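Local coordinates for protein transcriptional regulator, IclR family (Ruegeria sp. TM1040, PDB 3R4K) that probably binds DNA through an N-terminal helix-turn-helix domain and regulates transcription, with a C-terminal IclR-type domain that in relatives senses small effector molecules, at residues Gly95-Leu100 with Val123-Ala128; Thr136-Ala141 with Ala213-Ala218; Leu143-Pro148 with Ala200-Gly205. All blocks are in the same frame, centred on the assembly; numbering follows the deposited sequence.

Contact 1 of 3, residues Gly95-Leu100 with Val123-Ala128; sequences GETTHL and VMMEDA
With chi1 at -59°, Thr-97 turns OG1 toward its own backbone N and away from its carbonyl carbon, which carries the hydroxyl to the carbonyl of Val-123, while CG2 is left to meet the side chain of Met-125. That residue, a selenomethionine, bends at both chi2 and chi3, and the bends carry its selenium over the imidazole of His-99.

The hydroxyl bond is 2.8 Å from Thr-97 OG1 to Val-123 O, in the carbonyl plane and on a lone pair. Beside it, Thr-97 CG2 lies 3.8 Å from Met-125 CG. Further along the strand, Met-125 SE stands 3.8 Å from the centroid of the His-99 ring and 24° off its normal, which places it over one face, displaced toward the CG-CD2 side.

A water joins the two backbones: it accepts from Thr-97 N at 3.0 Å and from Val-123 N at 3.1 Å, and donates to Glu-96 OE1. The same carboxylate oxygen forms a salt bridge with Arg-222.

The loop following strand 107-114 is thus fastened to strand 97-104, in the sheet of the IclR C-terminal domain, by polar bonds at one end and a Met-aromatic contact at the other, the latter consistent with attraction between a polarisable selenium and a ring face.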
# COMPACT_ATOMS: atom_id res chain seq x y z
N GLY A 95 28.01 15.16 6.87
CA GLY A 95 28.86 15.96 5.99
C GLY A 95 29.22 15.23 4.71
O GLY A 95 30.07 15.69 3.93
N GLU A 96 28.52 14.12 4.45
CA GLU A 96 28.76 13.24 3.31
C GLU A 96 27.51 13.02 2.43
O GLU A 96 26.42 13.41 2.81
CB GLU A 96 29.29 11.89 3.82
CG GLU A 96 30.55 12.01 4.65
CD GLU A 96 31.80 12.55 3.97
OE1 GLU A 96 31.81 12.65 2.72
OE2 GLU A 96 32.79 12.82 4.68
N THR A 97 27.71 12.43 1.24
CA THR A 97 26.66 12.13 0.28
C THR A 97 25.82 10.98 0.80
O THR A 97 26.37 9.96 1.23
CB THR A 97 27.28 11.80 -1.09
OG1 THR A 97 28.04 12.94 -1.51
CG2 THR A 97 26.23 11.41 -2.16
N THR A 98 24.50 11.13 0.75
CA THR A 98 23.57 10.09 1.18
C THR A 98 22.73 9.66 -0.02
O THR A 98 22.49 10.46 -0.92
CB THR A 98 22.71 10.57 2.35
OG1 THR A 98 22.02 11.75 1.95
CG2 THR A 98 23.54 10.87 3.60
N HIS A 99 22.32 8.39 -0.07
CA HIS A 99 21.48 7.92 -1.17
C HIS A 99 20.58 6.77 -0.78
O HIS A 99 20.92 5.95 0.08
CB HIS A 99 22.30 7.57 -2.43
CG HIS A 99 23.31 6.49 -2.27
ND1 HIS A 99 23.10 5.22 -2.81
CD2 HIS A 99 24.54 6.53 -1.72
CE1 HIS A 99 24.19 4.53 -2.52
NE2 HIS A 99 25.09 5.28 -1.87
N LEU A 100 19.40 6.74 -1.40
CA LEU A 100 18.41 5.69 -1.24
C LEU A 100 18.37 4.86 -2.51
O LEU A 100 18.23 5.40 -3.61
CB LEU A 100 17.01 6.27 -0.90
CG LEU A 100 15.84 5.26 -0.80
CD1 LEU A 100 16.01 4.29 0.39
CD2 LEU A 100 14.48 5.99 -0.78
N VAL A 123 31.32 12.59 -2.82
CA VAL A 123 31.08 11.41 -3.63
C VAL A 123 29.90 11.79 -4.54
O VAL A 123 28.81 12.09 -4.05
CB VAL A 123 30.81 10.12 -2.81
CG1 VAL A 123 30.56 8.94 -3.74
CG2 VAL A 123 31.97 9.82 -1.87
N MSE A 124 30.14 11.88 -5.85
CA MSE A 124 29.09 12.28 -6.78
C MSE A 124 28.31 11.06 -7.31
O MSE A 124 28.87 9.98 -7.48
CB MSE A 124 29.67 13.10 -7.92
CG MSE A 124 28.72 13.20 -9.10
SE MSE A 124 29.21 14.43 -10.48
CE MSE A 124 29.04 13.17 -12.06
N MSE A 125 27.00 11.26 -7.54
CA MSE A 125 26.06 10.26 -8.03
C MSE A 125 25.20 10.77 -9.16
O MSE A 125 25.11 11.97 -9.44
CB MSE A 125 25.10 9.86 -6.91
CG MSE A 125 25.75 9.73 -5.59
SE MSE A 125 25.31 8.09 -4.82
CE MSE A 125 26.09 6.77 -6.12
N GLU A 126 24.50 9.81 -9.77
CA GLU A 126 23.49 9.98 -10.80
C GLU A 126 22.36 9.05 -10.43
O GLU A 126 22.61 7.93 -9.96
CB GLU A 126 24.06 9.68 -12.19
CG GLU A 126 23.49 10.58 -13.27
CD GLU A 126 24.05 10.30 -14.65
OE1 GLU A 126 23.25 9.95 -15.56
OE2 GLU A 126 25.28 10.43 -14.84
N ASP A 127 21.12 9.53 -10.55
CA ASP A 127 20.00 8.65 -10.21
C ASP A 127 19.82 7.62 -11.32
O ASP A 127 20.23 7.86 -12.46
CB ASP A 127 18.72 9.46 -9.94
CG ASP A 127 18.77 10.22 -8.62
OD1 ASP A 127 19.43 9.72 -7.66
OD2 ASP A 127 18.15 11.31 -8.54
N ALA A 128 19.30 6.44 -10.95
CA ALA A 128 19.07 5.25 -11.77
C ALA A 128 20.38 4.46 -11.99
O ALA A 128 20.45 3.59 -12.87
CB ALA A 128 18.40 5.59 -13.11
O HOH W 1 30.53 12.27 0.21

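Contact 2 of 3, residues Thr136-Ala141 with Ala213-Ala218; sequences TASGLA and ALAVAA
Ser-138 and Ala-213 meet where helix 137-143 lies against the central antiparallel sheet of the IclR C-terminal domain, a GAF-related, profilin-like alpha/beta fold. Strand 210-219 runs between strands 97-104 and 196-204 in that sheet. The axes of the short segments 137-141 and 213-218 approach to 8.0 Å, and their N-to-C directions differ by 149°, closer to antiparallel than to perpendicular. Such a close approach fits the small residues at the interface: alanine methyls on the strand, serine and alanine on the helix.

Ser-138 supplies most of the helix side. Its chi1 of -56° sets OG opposite the carbonyl carbon and next to the backbone N, a conformation that sends the hydroxyl along the strand toward Ala-215 while CB stays over Ala-213. The two beta carbons, Ser-138 CB and Ala-213 CB, are 3.9 Å apart. The methyl of Ala-213 also reaches the helix backbone, with its CB 3.7 Å from Ser-138 O. One turn on, Ala-141 CB comes within 4.2 Å of Ala-213 CB, so one strand methyl is touched by two helix residues three positions apart. No hydrogen bond crosses the interface; the evidence is for van der Waals packing, and all four touching residues are buried.

The start of the helix is fixed separately. Thr-136, at the N-cap, has OG1 placed by a chi1 of 64° to accept from Gly-139 N at 2.8 Å, and the same hydroxyl is hydrogen-bonded to Thr-132 O, linking the cap to the preceding loop. Across the interface, Ser-138 also touches His-99 and Ser-101 on the neighbouring strand, and its OG ends 3.4 Å from Ala-215 CB.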
# COMPACT_ATOMS: atom_id res chain seq x y z
N THR A 136 28.67 -3.30 -3.07
CA THR A 136 28.23 -2.07 -2.40
C THR A 136 27.73 -2.39 -0.99
O THR A 136 27.24 -3.50 -0.77
CB THR A 136 27.12 -1.32 -3.20
OG1 THR A 136 25.94 -2.12 -3.28
CG2 THR A 136 27.55 -0.92 -4.59
N ALA A 137 27.80 -1.42 -0.07
CA ALA A 137 27.25 -1.56 1.28
C ALA A 137 25.72 -1.71 1.16
O ALA A 137 25.14 -2.55 1.84
CB ALA A 137 27.62 -0.35 2.13
N SER A 138 25.09 -0.93 0.24
CA SER A 138 23.65 -0.96 -0.05
C SER A 138 23.23 -2.36 -0.51
O SER A 138 22.25 -2.90 0.02
CB SER A 138 23.27 0.09 -1.09
OG SER A 138 23.68 1.38 -0.68
N GLY A 139 23.99 -2.94 -1.43
CA GLY A 139 23.76 -4.28 -1.95
C GLY A 139 23.86 -5.35 -0.88
O GLY A 139 23.02 -6.26 -0.84
N LEU A 140 24.88 -5.25 0.01
CA LEU A 140 25.08 -6.20 1.11
C LEU A 140 23.96 -6.09 2.14
O LEU A 140 23.50 -7.11 2.64
CB LEU A 140 26.46 -6.02 1.77
CG LEU A 140 27.68 -6.38 0.91
CD1 LEU A 140 28.94 -5.71 1.42
CD2 LEU A 140 27.86 -7.89 0.78
N ALA A 141 23.50 -4.85 2.43
CA ALA A 141 22.40 -4.58 3.36
C ALA A 141 21.09 -5.25 2.86
O ALA A 141 20.38 -5.84 3.66
CB ALA A 141 22.19 -3.07 3.53
N ALA A 213 17.83 0.14 0.46
CA ALA A 213 18.80 0.54 1.46
C ALA A 213 19.07 2.03 1.43
O ALA A 213 19.07 2.64 0.35
CB ALA A 213 20.12 -0.21 1.27
N LEU A 214 19.35 2.58 2.62
CA LEU A 214 19.73 3.96 2.85
C LEU A 214 21.23 3.97 3.15
O LEU A 214 21.69 3.21 4.01
CB LEU A 214 18.91 4.56 4.00
CG LEU A 214 19.20 6.01 4.34
CD1 LEU A 214 18.89 6.92 3.18
CD2 LEU A 214 18.45 6.44 5.57
N ALA A 215 22.01 4.78 2.40
CA ALA A 215 23.46 4.76 2.55
C ALA A 215 24.10 6.12 2.68
O ALA A 215 23.52 7.13 2.27
CB ALA A 215 24.08 4.04 1.37
N VAL A 216 25.34 6.12 3.22
CA VAL A 216 26.24 7.27 3.38
C VAL A 216 27.53 6.90 2.65
O VAL A 216 28.19 5.95 3.06
CB VAL A 216 26.47 7.63 4.89
CG1 VAL A 216 27.56 8.70 5.06
CG2 VAL A 216 25.17 8.07 5.55
N ALA A 217 27.85 7.61 1.55
CA ALA A 217 29.07 7.41 0.74
C ALA A 217 30.05 8.50 1.04
O ALA A 217 29.73 9.69 0.91
CB ALA A 217 28.73 7.40 -0.74
N ALA A 218 31.24 8.12 1.47
CA ALA A 218 32.25 9.10 1.83
C ALA A 218 33.61 8.78 1.21
O ALA A 218 33.92 7.62 0.97
CB ALA A 218 32.39 9.12 3.34

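Contact 3 of 3, residues Leu143-Pro148 with Ala200-Gly205; sequences LAYSEP and AVPIFG
Tyr-145 is the residue through which the 143-148 segment meets strand 196-204, its ring lying against Pro-202 and Phe-204. The approach begins at Leu-143, where a type I beta turn starts that runs to Ser-146 and is closed by a bond of 3.2 Å from Ser-146 N to Leu-143 O. Ala-144, within the turn, packs its methyl on Val-180 and Arg-181 of helix 170-183. The turn then presents Tyr-145 to the strand. With chi1 at -69° its CG stands opposite the carbonyl carbon, and chi2 at -78° turns the ring nearly perpendicular to the plane through CA, CB and CG, with one face toward Phe-204.

Phe-204 CZ sits 3.6 Å above the plane of that face, offset toward the rim at Tyr-145 CG. The ring centroids are 5.3 Å apart and the planes meet at 89°, so the pair is a T-shaped stack in which phenylalanine gives the edge and tyrosine the face. This stack belongs to the C-terminal IclR domain, a profilin-like fold related to GAF domains, and joins the connection between helices 137-143 and 148-156 to a strand of the antiparallel sheet. On the Phe-204 side, CE1 also comes within 3.7 Å of Tyr-145 CB, so the edge overlaps the root of the tyrosine side chain as well as its ring. The proline ring takes the CD2-CE2 side of the tyrosine: Pro-202 CG is 3.7 Å from Tyr-145 CD2, in an oblique approach. At the far end of the ring, Tyr-145 OH makes a weak hydrogen bond to Arg-181 O. Ser-146 turns back toward the helix it follows, its OG hydrogen-bonded to Val-142 O, and Phe-254 adds a second edge-to-face partner for Phe-204.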
# COMPACT_ATOMS: atom_id res chain seq x y z
N LEU A 143 20.93 -7.81 0.44
CA LEU A 143 21.19 -9.25 0.34
C LEU A 143 21.03 -9.94 1.69
O LEU A 143 20.45 -11.02 1.77
CB LEU A 143 22.61 -9.49 -0.19
CG LEU A 143 22.79 -10.63 -1.18
CD1 LEU A 143 21.80 -10.53 -2.35
CD2 LEU A 143 24.20 -10.65 -1.71
N ALA A 144 21.50 -9.29 2.76
CA ALA A 144 21.46 -9.84 4.11
C ALA A 144 20.03 -10.08 4.62
O ALA A 144 19.83 -10.92 5.50
CB ALA A 144 22.19 -8.91 5.05
N TYR A 145 19.03 -9.37 4.06
CA TYR A 145 17.64 -9.51 4.48
C TYR A 145 16.73 -9.98 3.35
O TYR A 145 15.50 -9.88 3.45
CB TYR A 145 17.16 -8.19 5.09
CG TYR A 145 17.86 -7.92 6.41
CD1 TYR A 145 17.46 -8.57 7.57
CD2 TYR A 145 18.97 -7.09 6.48
CE1 TYR A 145 18.10 -8.35 8.78
CE2 TYR A 145 19.62 -6.86 7.69
CZ TYR A 145 19.18 -7.48 8.84
OH TYR A 145 19.78 -7.24 10.04
N SER A 146 17.34 -10.59 2.32
CA SER A 146 16.66 -11.18 1.19
C SER A 146 16.44 -12.69 1.44
O SER A 146 17.04 -13.27 2.36
CB SER A 146 17.47 -10.95 -0.09
OG SER A 146 17.21 -9.66 -0.61
N GLU A 147 15.56 -13.32 0.63
CA GLU A 147 15.26 -14.75 0.74
C GLU A 147 16.50 -15.60 0.43
O GLU A 147 17.25 -15.26 -0.49
CB GLU A 147 14.11 -15.14 -0.20
CG GLU A 147 12.71 -14.93 0.36
CD GLU A 147 12.42 -15.54 1.72
OE1 GLU A 147 12.35 -16.78 1.83
OE2 GLU A 147 12.27 -14.75 2.69
N PRO A 148 16.73 -16.71 1.18
CA PRO A 148 17.92 -17.54 0.92
C PRO A 148 18.07 -17.94 -0.55
O PRO A 148 19.20 -17.95 -1.04
CB PRO A 148 17.69 -18.76 1.82
CG PRO A 148 16.85 -18.25 2.93
CD PRO A 148 15.93 -17.25 2.31
N ALA A 200 25.67 1.37 5.06
CA ALA A 200 24.27 1.23 4.64
C ALA A 200 23.45 0.40 5.59
O ALA A 200 23.96 -0.52 6.23
CB ALA A 200 24.19 0.63 3.25
N VAL A 201 22.17 0.75 5.69
CA VAL A 201 21.17 0.07 6.51
C VAL A 201 20.01 -0.35 5.59
O VAL A 201 19.69 0.38 4.65
CB VAL A 201 20.66 0.91 7.73
CG1 VAL A 201 21.75 1.10 8.77
CG2 VAL A 201 20.05 2.25 7.30
N PRO A 202 19.36 -1.50 5.84
CA PRO A 202 18.22 -1.87 5.00
C PRO A 202 16.96 -1.07 5.34
O PRO A 202 16.80 -0.59 6.47
CB PRO A 202 18.03 -3.35 5.31
CG PRO A 202 18.48 -3.48 6.74
CD PRO A 202 19.59 -2.49 6.92
N ILE A 203 16.07 -0.88 4.35
CA ILE A 203 14.79 -0.21 4.49
C ILE A 203 13.76 -1.30 4.28
O ILE A 203 13.85 -2.07 3.31
CB ILE A 203 14.63 1.01 3.53
CG1 ILE A 203 15.73 2.07 3.76
CG2 ILE A 203 13.22 1.65 3.62
CD1 ILE A 203 15.82 2.73 5.21
N PHE A 204 12.83 -1.41 5.22
CA PHE A 204 11.81 -2.43 5.19
C PHE A 204 10.46 -1.81 4.92
O PHE A 204 10.16 -0.75 5.48
CB PHE A 204 11.80 -3.23 6.51
CG PHE A 204 13.07 -3.99 6.81
CD1 PHE A 204 13.38 -5.17 6.13
CD2 PHE A 204 13.95 -3.55 7.79
CE1 PHE A 204 14.56 -5.87 6.40
CE2 PHE A 204 15.12 -4.27 8.08
CZ PHE A 204 15.42 -5.42 7.38
N GLY A 205 9.66 -2.49 4.10
CA GLY A 205 8.30 -2.05 3.78
C GLY A 205 7.25 -2.48 4.79
O GLY A 205 7.56 -3.19 5.76

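From the N terminus, contact 1 comes first, closing the loop made by strand 107-114 and the segment after it back onto strand 97-104. It is complete before contact 2 opens at residue 136. Contact 2 closes a much longer excursion, from helix 137-143 to strand 210-219, and contact 3 nests inside it, pairing residues 143-148 with strand 196-204. All three reach one antiparallel sheet, where strand 210-219 lies between strands 97-104 and 196-204. Probable backbone hydrogen bonds join them: His-99 O to Ala-215 N, 2.8 Å, links contacts 1 and 2, and Val-201 O to Leu-214 N, 3.0 Å, links contacts 2 and 3.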